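Local coordinates for protein cytochrome c' (Rubrivivax gelatinosus, PDB 2J8W) that binds a covalently attached heme c whose iron has no sixth ligand, and has electron transfer activity, though its exact function is not known, at residues 54-59 and 84-89; 47-52 and 91-96; 80-85 and 120-125; 25-30 and 110-115. One frame throughout, in Å; residues are numbered along the deposited sequence. Where two conformers were deposited one is given.

Interaction 1: residues 54-59 and 84-89; sequences LPLTAF and AAADKF. With HEC (heme c), chain C.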
# COMPACT_ATOMS: atom_id res chain seq x y z
N LEU A 54 -6.72 -0.24 5.28
CA LEU A 54 -6.90 0.79 4.27
C LEU A 54 -8.07 0.58 3.26
O LEU A 54 -8.82 1.52 3.05
CB LEU A 54 -5.59 1.00 3.49
CG LEU A 54 -4.34 1.26 4.33
CD1 LEU A 54 -3.17 1.56 3.45
CD2 LEU A 54 -4.65 2.42 5.34
N PRO A 55 -8.17 -0.54 2.55
CA PRO A 55 -9.08 -0.52 1.40
C PRO A 55 -10.54 -0.37 1.76
O PRO A 55 -11.32 0.12 0.94
CB PRO A 55 -8.82 -1.86 0.72
CG PRO A 55 -8.23 -2.75 1.82
CD PRO A 55 -7.46 -1.82 2.69
N LEU A 56 -10.95 -0.90 2.91
CA LEU A 56 -12.36 -0.94 3.26
C LEU A 56 -12.85 0.44 3.71
O LEU A 56 -14.04 0.61 3.85
CB LEU A 56 -12.65 -2.13 4.20
CG LEU A 56 -12.31 -3.49 3.57
CD1 LEU A 56 -12.10 -4.65 4.51
CD2 LEU A 56 -13.40 -3.90 2.54
N THR A 57 -11.95 1.42 3.81
CA THR A 57 -12.26 2.81 4.04
C THR A 57 -12.61 3.57 2.77
O THR A 57 -12.97 4.73 2.81
CB THR A 57 -11.08 3.58 4.72
OG1 THR A 57 -10.00 3.77 3.80
CG2 THR A 57 -10.58 2.90 6.02
N ALA A 58 -12.52 2.90 1.63
CA ALA A 58 -12.59 3.53 0.29
C ALA A 58 -13.77 2.99 -0.55
O ALA A 58 -13.72 2.96 -1.77
CB ALA A 58 -11.26 3.37 -0.42
N PHE A 59 -14.83 2.56 0.14
CA PHE A 59 -16.09 2.12 -0.49
C PHE A 59 -17.25 3.04 -0.04
O PHE A 59 -18.36 2.58 0.22
CB PHE A 59 -16.43 0.66 -0.17
CG PHE A 59 -15.53 -0.36 -0.81
CD1 PHE A 59 -15.86 -0.94 -2.02
CD2 PHE A 59 -14.37 -0.78 -0.16
CE1 PHE A 59 -15.06 -1.92 -2.57
CE2 PHE A 59 -13.58 -1.75 -0.70
CZ PHE A 59 -13.88 -2.31 -1.91
N ALA A 84 -20.14 -7.23 7.67
CA ALA A 84 -19.88 -8.51 8.35
C ALA A 84 -18.65 -9.16 7.73
O ALA A 84 -17.77 -9.71 8.43
CB ALA A 84 -21.11 -9.46 8.29
N ALA A 85 -18.58 -9.09 6.41
CA ALA A 85 -17.41 -9.63 5.71
C ALA A 85 -16.10 -8.91 6.07
O ALA A 85 -15.05 -9.54 6.27
CB ALA A 85 -17.65 -9.60 4.18
N ALA A 86 -16.17 -7.61 6.16
CA ALA A 86 -15.04 -6.77 6.58
C ALA A 86 -14.60 -7.09 8.00
O ALA A 86 -13.40 -7.22 8.28
CB ALA A 86 -15.42 -5.29 6.46
N ASP A 87 -15.57 -7.24 8.88
CA ASP A 87 -15.25 -7.53 10.27
C ASP A 87 -14.65 -8.92 10.45
O ASP A 87 -13.78 -9.09 11.29
CB ASP A 87 -16.52 -7.45 11.12
CG ASP A 87 -17.01 -6.02 11.35
OD1 ASP A 87 -16.25 -5.06 11.10
OD2 ASP A 87 -18.17 -5.86 11.85
N LYS A 88 -15.10 -9.89 9.67
CA LYS A 88 -14.52 -11.23 9.72
C LYS A 88 -13.06 -11.18 9.28
O LYS A 88 -12.21 -11.83 9.84
CB LYS A 88 -15.32 -12.15 8.80
CG LYS A 88 -14.92 -13.62 8.82
CD LYS A 88 -15.74 -14.44 7.84
CE LYS A 88 -15.31 -15.87 7.83
NZ LYS A 88 -15.94 -16.61 8.92
N PHE A 89 -12.78 -10.42 8.23
CA PHE A 89 -11.40 -10.22 7.77
C PHE A 89 -10.57 -9.53 8.86
O PHE A 89 -9.45 -9.97 9.16
CB PHE A 89 -11.47 -9.37 6.51
CG PHE A 89 -10.13 -8.96 5.95
CD1 PHE A 89 -9.17 -9.89 5.62
CD2 PHE A 89 -9.85 -7.61 5.77
CE1 PHE A 89 -7.96 -9.50 5.10
CE2 PHE A 89 -8.63 -7.23 5.20
CZ PHE A 89 -7.71 -8.18 4.88
FE HEC C . -10.29 -8.37 -2.05
CHA HEC C . -10.35 -6.66 -5.03
CHB HEC C . -7.19 -9.50 -2.76
CHC HEC C . -9.89 -9.39 1.22
CHD HEC C . -13.36 -7.11 -1.25
NA HEC C . -9.02 -8.10 -3.58
C1A HEC C . -9.23 -7.41 -4.76
C2A HEC C . -8.11 -7.58 -5.65
C3A HEC C . -7.22 -8.38 -5.02
C4A HEC C . -7.78 -8.69 -3.71
CMA HEC C . -5.84 -8.84 -5.49
CAA HEC C . -7.98 -6.98 -7.05
CBA HEC C . -7.38 -5.60 -7.01
CGA HEC C . -7.14 -5.14 -8.48
O1A HEC C . -7.22 -5.94 -9.46
O2A HEC C . -6.87 -3.94 -8.79
NB HEC C . -8.79 -9.23 -0.93
C1B HEC C . -7.66 -9.74 -1.50
C2B HEC C . -6.98 -10.53 -0.50
C3B HEC C . -7.71 -10.49 0.61
C4B HEC C . -8.87 -9.67 0.36
CMB HEC C . -5.67 -11.32 -0.71
CAB HEC C . -7.42 -11.14 1.96
CBB HEC C . -6.11 -11.08 2.51
NC HEC C . -11.35 -8.23 -0.38
C1C HEC C . -11.06 -8.76 0.87
C2C HEC C . -12.17 -8.62 1.77
C3C HEC C . -13.15 -7.97 1.09
C4C HEC C . -12.67 -7.75 -0.27
CMC HEC C . -12.17 -9.09 3.23
CAC HEC C . -14.56 -7.54 1.60
CBC HEC C . -14.80 -7.37 2.95
ND HEC C . -11.61 -7.10 -2.97
C1D HEC C . -12.88 -6.77 -2.47
C2D HEC C . -13.59 -5.99 -3.46
C3D HEC C . -12.68 -5.84 -4.58
C4D HEC C . -11.46 -6.55 -4.23
CMD HEC C . -15.00 -5.45 -3.33
CAD HEC C . -12.91 -5.06 -5.84
CBD HEC C . -12.35 -3.64 -5.65
CGD HEC C . -12.64 -2.81 -6.89
O1D HEC C . -13.10 -1.65 -6.71
O2D HEC C . -12.36 -3.27 -8.05
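Leu-56 meets Ala-86 and Phe-89 through one methyl. Its CD1 lies 3.9 Å from Ala-86 CB, and Phe-89 CD2 is at a matching distance. The other methyl, CD2, turns to the heme and lies 3.8 Å from CBC of the heme. One leucine thus fills the angle between helix 79-102 and the porphyrin rim. CG stands anti to the carbonyl carbon (chi1 -61°), and chi2 of 160° then turns CD1 to the helix and CD2 to the heme.

The tight side is at Phe-89. Its CG lies 3.4 Å from the heme methyl CMC, and its CE1 is 3.6 Å from CBB of the heme. The meso carbon CHC lies over one face of this ring, 4.3 Å above its plane and offset toward the rim. Replacing Phe-89 with alanine would remove the ring, and is likely to leave the heme around CHC and CBB less covered and Leu-56 CD1 without one of its two neighbours. Phe-59 adds a second ring, with CE1 3.6 Å from the heme methyl CMD.

The outer side is looser: Thr-57 and Asp-87 lie exposed there. Thr-57 turns back on its own segment. Its OG1 donates to Leu-54 O at 2.6 Å, in the carbonyl plane, and the same oxygen also accepts from Thr-57 N in the short 3-10 segment.

Leu-56, Phe-59, Ala-85, Ala-86 and Phe-89 all belong to the heme pocket. Here a loop and a helix form an apolar wall of that pocket, within the four-helix bundle of cytochrome c'.

Interaction 2: residues 47-52 and 91-96; sequences LVSTLS and AAVDKL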
# COMPACT_ATOMS: atom_id res chain seq x y z
N LEU A 47 3.13 -5.81 7.48
CA LEU A 47 2.68 -5.03 6.33
C LEU A 47 1.22 -5.37 5.98
O LEU A 47 0.44 -4.47 5.74
CB LEU A 47 3.55 -5.28 5.08
CG LEU A 47 4.90 -4.56 4.95
CD1 LEU A 47 5.80 -5.07 3.84
CD2 LEU A 47 4.63 -3.08 4.72
N VAL A 48 0.88 -6.65 5.97
CA VAL A 48 -0.51 -7.04 5.74
C VAL A 48 -1.41 -6.36 6.75
O VAL A 48 -2.45 -5.83 6.41
CB VAL A 48 -0.67 -8.58 5.74
CG1 VAL A 48 -2.14 -8.95 5.76
CG2 VAL A 48 0.04 -9.20 4.54
N SER A 49 -1.03 -6.41 8.01
CA SER A 49 -1.85 -5.81 9.04
C SER A 49 -2.06 -4.31 8.82
O SER A 49 -3.18 -3.81 8.87
CB SER A 49 -1.22 -6.08 10.41
OG SER A 49 -2.07 -5.55 11.42
N THR A 50 -0.98 -3.60 8.58
CA THR A 50 -1.08 -2.16 8.27
C THR A 50 -1.98 -1.91 7.06
O THR A 50 -2.89 -1.07 7.08
CB THR A 50 0.31 -1.60 8.07
OG1 THR A 50 1.02 -1.73 9.32
CG2 THR A 50 0.33 -0.14 7.59
N LEU A 51 -1.70 -2.62 5.98
CA LEU A 51 -2.46 -2.41 4.75
C LEU A 51 -3.92 -2.79 4.87
O LEU A 51 -4.78 -2.20 4.20
CB LEU A 51 -1.81 -3.18 3.61
CG LEU A 51 -0.41 -2.77 3.14
CD1 LEU A 51 0.25 -3.89 2.36
CD2 LEU A 51 -0.47 -1.49 2.33
N SER A 52 -4.21 -3.78 5.70
CA SER A 52 -5.56 -4.33 5.80
C SER A 52 -6.54 -3.31 6.29
O SER A 52 -7.73 -3.50 6.08
CB SER A 52 -5.63 -5.51 6.74
OG SER A 52 -5.48 -5.12 8.09
N ALA A 91 -10.89 -9.53 12.04
CA ALA A 91 -10.65 -10.46 13.14
C ALA A 91 -9.56 -11.47 12.79
O ALA A 91 -8.71 -11.78 13.64
CB ALA A 91 -11.96 -11.19 13.49
N ALA A 92 -9.57 -11.97 11.56
CA ALA A 92 -8.57 -12.92 11.10
C ALA A 92 -7.21 -12.25 11.04
O ALA A 92 -6.22 -12.84 11.43
CB ALA A 92 -8.98 -13.48 9.74
N VAL A 93 -7.16 -11.02 10.54
CA VAL A 93 -5.89 -10.31 10.45
C VAL A 93 -5.34 -10.04 11.85
O VAL A 93 -4.14 -10.09 12.06
CB VAL A 93 -6.02 -9.03 9.61
CG1 VAL A 93 -4.77 -8.13 9.78
CG2 VAL A 93 -6.36 -9.36 8.13
N ASP A 94 -6.19 -9.78 12.83
CA ASP A 94 -5.71 -9.61 14.18
C ASP A 94 -4.99 -10.88 14.64
O ASP A 94 -3.94 -10.82 15.29
CB ASP A 94 -6.88 -9.35 15.14
CG ASP A 94 -7.41 -7.95 15.08
OD1 ASP A 94 -6.74 -7.07 14.52
OD2 ASP A 94 -8.52 -7.73 15.67
N LYS A 95 -5.58 -12.02 14.38
CA LYS A 95 -4.93 -13.29 14.71
C LYS A 95 -3.63 -13.49 13.95
O LYS A 95 -2.67 -14.02 14.50
CB LYS A 95 -5.86 -14.45 14.45
CG LYS A 95 -7.05 -14.48 15.33
CD LYS A 95 -7.84 -15.74 15.03
CE LYS A 95 -8.64 -16.27 16.19
NZ LYS A 95 -8.97 -17.69 15.92
N LEU A 96 -3.60 -13.10 12.69
CA LEU A 96 -2.39 -13.19 11.90
C LEU A 96 -1.31 -12.34 12.49
O LEU A 96 -0.16 -12.76 12.63
CB LEU A 96 -2.65 -12.79 10.45
CG LEU A 96 -1.50 -12.99 9.45
CD1 LEU A 96 -1.17 -14.48 9.24
CD2 LEU A 96 -1.85 -12.29 8.12
O HOH W 1 -4.47 -6.30 12.74
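Helices 47-52 and 91-96 run nearly antiparallel, with their axes 9.6 Å apart and 153° between their directions, and Ser-49 faces Val-93 at closest backbone approach. They are neighbouring helices of the cytochrome c' four-helix bundle. Val-93 is the centre of the contact. Its CG1 points at helix 47-52 because it stands anti to the backbone N (chi1 167°). This methyl rests against the backbone, 3.8 Å from Ser-49 CA, and touches Ser-52 OG at 3.5 Å. Its other methyl, CG2, lies near Ser-52 CB. Small serines thus receive the branched valine.

Toward the N-terminal side of helix 47-52, Val-48 CG1 meets Leu-96 CD2 at 4.1 Å, and the two side chains cross at about a right angle. Leu-96 also packs on helix 105-126, and Val-48 on His-22 of helix 5-30. The contact therefore continues into the bundle core.

The serine hydroxyls have polar partners. Ser-52 OG donates to Ser-49 O one turn back, at 2.8 Å, approaching 27° from the carbonyl plane. This bond lets a buried hydroxyl lie beside the valine methyl. A glycine in place of Ser-52 would probably open a gap beside Val-93, whose CG1 would keep only its Ser-49 contacts within this pair, and would take one donor from Ser-49 O. Ser-49 OG is hydrogen-bonded to Asp-97, just beyond the second segment. It also accepts from a water at 2.8 Å. That water bridges the helices, donating its second hydrogen to Asp-94 OD1 at 3.0 Å.

Interaction 3: residues 80-85 and 120-125; sequences AGFKAA and KGCHDK. With HEC (heme c), chain C.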
# COMPACT_ATOMS: atom_id res chain seq x y z
N ALA A 80 -24.88 -4.29 5.33
CA ALA A 80 -24.69 -5.13 6.51
C ALA A 80 -23.85 -6.38 6.21
O ALA A 80 -22.96 -6.79 7.00
CB ALA A 80 -26.04 -5.56 7.09
N GLY A 81 -24.09 -6.99 5.06
CA GLY A 81 -23.37 -8.16 4.63
C GLY A 81 -21.92 -7.79 4.37
O GLY A 81 -20.99 -8.53 4.77
N PHE A 82 -21.71 -6.65 3.71
CA PHE A 82 -20.35 -6.20 3.42
C PHE A 82 -19.59 -5.92 4.71
O PHE A 82 -18.39 -6.30 4.86
CB PHE A 82 -20.36 -4.95 2.53
CG PHE A 82 -19.00 -4.64 1.93
CD1 PHE A 82 -18.44 -5.51 1.03
CD2 PHE A 82 -18.34 -3.48 2.24
CE1 PHE A 82 -17.20 -5.25 0.48
CE2 PHE A 82 -17.07 -3.21 1.68
CZ PHE A 82 -16.55 -4.08 0.79
N LYS A 83 -20.23 -5.27 5.67
CA LYS A 83 -19.60 -4.95 6.98
C LYS A 83 -19.26 -6.23 7.74
O LYS A 83 -18.18 -6.33 8.38
CB LYS A 83 -20.53 -4.05 7.82
CG LYS A 83 -20.08 -3.82 9.24
CD LYS A 83 -18.94 -2.87 9.38
CE LYS A 83 -18.66 -2.57 10.84
NZ LYS A 83 -19.90 -2.48 11.66
N ALA A 84 -20.14 -7.23 7.67
CA ALA A 84 -19.88 -8.51 8.35
C ALA A 84 -18.65 -9.16 7.73
O ALA A 84 -17.77 -9.71 8.43
CB ALA A 84 -21.11 -9.46 8.29
N ALA A 85 -18.58 -9.09 6.41
CA ALA A 85 -17.41 -9.63 5.71
C ALA A 85 -16.10 -8.91 6.07
O ALA A 85 -15.05 -9.54 6.27
CB ALA A 85 -17.65 -9.60 4.18
N LYS A 120 -11.82 -14.89 0.62
CA LYS A 120 -12.68 -15.63 -0.31
C LYS A 120 -14.14 -15.38 0.02
O LYS A 120 -14.96 -15.22 -0.91
CB LYS A 120 -12.37 -17.11 -0.21
CG LYS A 120 -13.33 -17.98 -0.97
N GLY A 121 -14.48 -15.32 1.30
CA GLY A 121 -15.89 -15.16 1.68
C GLY A 121 -16.40 -13.83 1.24
O GLY A 121 -17.53 -13.74 0.78
N CYS A 122 -15.57 -12.79 1.32
CA CYS A 122 -16.00 -11.49 0.83
C CYS A 122 -16.09 -11.52 -0.68
O CYS A 122 -17.09 -11.09 -1.26
CB CYS A 122 -15.06 -10.37 1.26
SG CYS A 122 -15.76 -8.82 0.76
N HIS A 123 -15.09 -12.05 -1.37
CA HIS A 123 -15.11 -12.03 -2.83
C HIS A 123 -16.30 -12.76 -3.42
O HIS A 123 -16.93 -12.30 -4.41
CB HIS A 123 -13.85 -12.65 -3.40
CG HIS A 123 -12.64 -11.79 -3.20
ND1 HIS A 123 -11.41 -12.15 -3.66
CD2 HIS A 123 -12.51 -10.57 -2.64
CE1 HIS A 123 -10.53 -11.20 -3.34
NE2 HIS A 123 -11.17 -10.23 -2.70
N ASP A 124 -16.63 -13.90 -2.81
CA ASP A 124 -17.78 -14.71 -3.29
C ASP A 124 -19.04 -13.87 -3.36
O ASP A 124 -19.84 -14.07 -4.28
CB ASP A 124 -17.99 -15.90 -2.35
CG ASP A 124 -16.98 -17.01 -2.57
OD1 ASP A 124 -16.23 -16.96 -3.57
OD2 ASP A 124 -16.97 -17.97 -1.75
N LYS A 125 -19.27 -13.01 -2.39
CA LYS A 125 -20.52 -12.22 -2.33
C LYS A 125 -20.40 -10.85 -2.97
O LYS A 125 -21.41 -10.28 -3.39
CB LYS A 125 -20.99 -12.08 -0.88
FE HEC C . -10.29 -8.37 -2.05
CHA HEC C . -10.35 -6.66 -5.03
CHB HEC C . -7.19 -9.50 -2.76
CHC HEC C . -9.89 -9.39 1.22
CHD HEC C . -13.36 -7.11 -1.25
NA HEC C . -9.02 -8.10 -3.58
C1A HEC C . -9.23 -7.41 -4.76
C2A HEC C . -8.11 -7.58 -5.65
C3A HEC C . -7.22 -8.38 -5.02
C4A HEC C . -7.78 -8.69 -3.71
CMA HEC C . -5.84 -8.84 -5.49
CAA HEC C . -7.98 -6.98 -7.05
CBA HEC C . -7.38 -5.60 -7.01
CGA HEC C . -7.14 -5.14 -8.48
O1A HEC C . -7.22 -5.94 -9.46
O2A HEC C . -6.87 -3.94 -8.79
NB HEC C . -8.79 -9.23 -0.93
C1B HEC C . -7.66 -9.74 -1.50
C2B HEC C . -6.98 -10.53 -0.50
C3B HEC C . -7.71 -10.49 0.61
C4B HEC C . -8.87 -9.67 0.36
CMB HEC C . -5.67 -11.32 -0.71
CAB HEC C . -7.42 -11.14 1.96
CBB HEC C . -6.11 -11.08 2.51
NC HEC C . -11.35 -8.23 -0.38
C1C HEC C . -11.06 -8.76 0.87
C2C HEC C . -12.17 -8.62 1.77
C3C HEC C . -13.15 -7.97 1.09
C4C HEC C . -12.67 -7.75 -0.27
CMC HEC C . -12.17 -9.09 3.23
CAC HEC C . -14.56 -7.54 1.60
CBC HEC C . -14.80 -7.37 2.95
ND HEC C . -11.61 -7.10 -2.97
C1D HEC C . -12.88 -6.77 -2.47
C2D HEC C . -13.59 -5.99 -3.46
C3D HEC C . -12.68 -5.84 -4.58
C4D HEC C . -11.46 -6.55 -4.23
CMD HEC C . -15.00 -5.45 -3.33
CAD HEC C . -12.91 -5.06 -5.84
CBD HEC C . -12.35 -3.64 -5.65
CGD HEC C . -12.64 -2.81 -6.89
O1D HEC C . -13.10 -1.65 -6.71
O2D HEC C . -12.36 -3.27 -8.05
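Cys-122 touches both Phe-82 and Ala-85, and its SG is bonded to the heme vinyl-derived carbon CAC at 1.9 Å. It is the second cysteine of the CXXCH heme-attachment motif, which begins at Cys-119 and ends at His-123. His-123 is the axial ligand, with NE2 2.2 Å from the heme iron. The thioether and this iron bond fix one rim and the centre of the porphyrin to the same helical turn. The iron has no sixth ligand, as expected for a high-spin cytochrome c'.

The next shell comes from helix 79-102. Ala-85 CB packs 4.0 Å from Cys-122 CB, where the two backbones come nearest. Phe-82 reaches the thioether from about one turn earlier in the helix. Its CG extends away from the backbone N (chi1 -166°), which carries the ring to the sulfur. Cys-122 SG lies 4.9 Å from the centroid of the Phe-82 ring and 59° off the ring normal. This is an oblique sulfur-aromatic contact. Phe-82 CE1 is the corner that touches, 3.9 Å from Cys-122 SG and 3.7 Å from CAC of the heme.

Farther out, other aromatic rings pack against Phe-82 and probably limit its movement. It makes edge-to-face contacts with Phe-59 and with Phe-126, so it sits in an aromatic cluster at this end of the heme pocket. Gly-81 N is hydrogen-bonded to Asp-78 OD1 near the start of the helix.

At the iron, CD2 and CE1 of the imidazole flank NE2. His-123 CD2 lies 3.5 Å from the pyrrole nitrogen NC, and His-123 CE1 lies equally far from NA.

Interaction 4: residues 25-30 and 110-115; sequences RVAAMA and AAVGET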
# COMPACT_ATOMS: atom_id res chain seq x y z
N ARG A 25 3.28 -13.99 0.23
CA ARG A 25 4.60 -14.39 0.71
C ARG A 25 4.50 -15.21 1.98
O ARG A 25 5.20 -16.22 2.16
CB ARG A 25 5.47 -13.15 0.96
CG ARG A 25 5.73 -12.34 -0.29
CD ARG A 25 6.62 -11.15 0.00
NE ARG A 25 6.46 -10.09 -1.00
CZ ARG A 25 7.34 -9.12 -1.21
NH1 ARG A 25 8.39 -9.02 -0.44
NH2 ARG A 25 7.11 -8.21 -2.14
N VAL A 26 3.61 -14.79 2.87
CA VAL A 26 3.39 -15.54 4.11
C VAL A 26 2.79 -16.90 3.79
O VAL A 26 3.20 -17.92 4.36
CB VAL A 26 2.52 -14.74 5.11
CG1 VAL A 26 2.40 -15.48 6.44
CG2 VAL A 26 3.09 -13.32 5.33
N ALA A 27 1.80 -16.92 2.92
CA ALA A 27 1.13 -18.16 2.54
C ALA A 27 2.13 -19.13 1.94
O ALA A 27 2.02 -20.32 2.17
CB ALA A 27 -0.04 -17.87 1.59
N ALA A 28 3.07 -18.64 1.14
CA ALA A 28 4.08 -19.52 0.54
C ALA A 28 4.88 -20.25 1.60
O ALA A 28 5.21 -21.43 1.46
CB ALA A 28 4.95 -18.78 -0.42
N MET A 29 5.22 -19.55 2.68
CA MET A 29 5.91 -20.21 3.79
C MET A 29 4.97 -21.21 4.51
O MET A 29 5.35 -22.33 4.82
CB MET A 29 6.45 -19.20 4.79
CG MET A 29 7.62 -18.44 4.27
SD MET A 29 8.21 -17.25 5.50
CE MET A 29 9.71 -16.59 4.64
N ALA A 30 3.72 -20.82 4.73
CA ALA A 30 2.77 -21.68 5.43
C ALA A 30 2.55 -22.96 4.65
O ALA A 30 2.37 -24.03 5.26
CB ALA A 30 1.45 -20.97 5.67
N ALA A 110 -2.33 -21.41 10.87
CA ALA A 110 -3.75 -21.41 11.19
C ALA A 110 -4.35 -20.05 10.79
O ALA A 110 -5.43 -19.95 10.24
CB ALA A 110 -3.99 -21.70 12.66
N ALA A 111 -3.64 -18.98 11.11
CA ALA A 111 -4.12 -17.62 10.84
C ALA A 111 -4.11 -17.32 9.34
O ALA A 111 -4.97 -16.59 8.84
CB ALA A 111 -3.34 -16.61 11.60
N VAL A 112 -3.16 -17.88 8.60
CA VAL A 112 -3.18 -17.75 7.13
C VAL A 112 -4.46 -18.39 6.58
O VAL A 112 -5.14 -17.83 5.71
CB VAL A 112 -1.93 -18.37 6.50
CG1 VAL A 112 -2.12 -18.64 4.99
CG2 VAL A 112 -0.73 -17.49 6.74
N GLY A 113 -4.83 -19.55 7.13
CA GLY A 113 -6.06 -20.18 6.65
C GLY A 113 -7.30 -19.37 6.95
O GLY A 113 -8.18 -19.18 6.10
N GLU A 114 -7.36 -18.87 8.17
CA GLU A 114 -8.53 -18.05 8.57
C GLU A 114 -8.59 -16.78 7.72
O GLU A 114 -9.66 -16.34 7.26
CB GLU A 114 -8.42 -17.74 10.06
CG GLU A 114 -9.66 -17.15 10.69
CD GLU A 114 -9.68 -17.23 12.23
OE1 GLU A 114 -8.63 -17.49 12.85
OE2 GLU A 114 -10.76 -17.01 12.83
N THR A 115 -7.44 -16.14 7.53
CA THR A 115 -7.41 -14.89 6.77
C THR A 115 -7.82 -15.13 5.33
O THR A 115 -8.66 -14.44 4.77
CB THR A 115 -6.02 -14.23 6.87
OG1 THR A 115 -5.74 -13.93 8.23
CG2 THR A 115 -5.98 -12.93 6.09
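Val-112 carries this contact, meeting Val-26, Ala-27 and Ala-30 of the facing helix. From the backbone its CB points toward helix 25-30 and divides into two methyls. CG1, set opposite the backbone N (chi1 163°), reaches Ala-27, with CB of that alanine 4.1 Å away and its CA equally near. CG2, anti to the carbonyl carbon, goes to Val-26 and Ala-30. It lies 3.7 Å from Val-26 CG1, the closest approach between the segments, and 4.2 Å from Ala-30 CB. The valines cross obliquely, and the two alanines are small enough to let Val-112 come in near the backbone.

Thr-115, one turn on, uses its hydroxyl within its own helix. Its OG1 donates to Ala-111 O at 2.8 Å. The backbone N of Thr-115 reaches the same oxygen from the opposite face of the carbonyl plane, so two donors grip it.

The helix axes lie 9.9 Å apart at an angle of 128°, which makes this an inclined antiparallel pair. Val-26 also packs on Asn-44 and Ile-45 of helix 38-52, while Val-112 packs on Leu-96 of helix 79-102. The contact thus joins helix 5-30 to helix 105-126, with the other two long helices of the bundle beside it.

Overall arrangement
From the N terminus, helix 5-30 enters interaction 4 first, and its partner on helix 105-126 comes 80 residues later. That wide loop encloses interaction 2, which ties helix 38-52 to helix 79-102. Interaction 1 is nested inside both, joining the loop after helix 38-52 to helix 79-102. Interaction 3 starts where interaction 1 ends, sharing Ala-84 and Ala-85, and links helix 79-102 to helix 105-126. It crosses interactions 2 and 4 along the chain. Interactions 1 and 3 meet at the heme, while interaction 4 lies about 20 Å from interaction 3, centre to centre. A Lys-95 to Glu-114 salt bridge connects interactions 2 and 4.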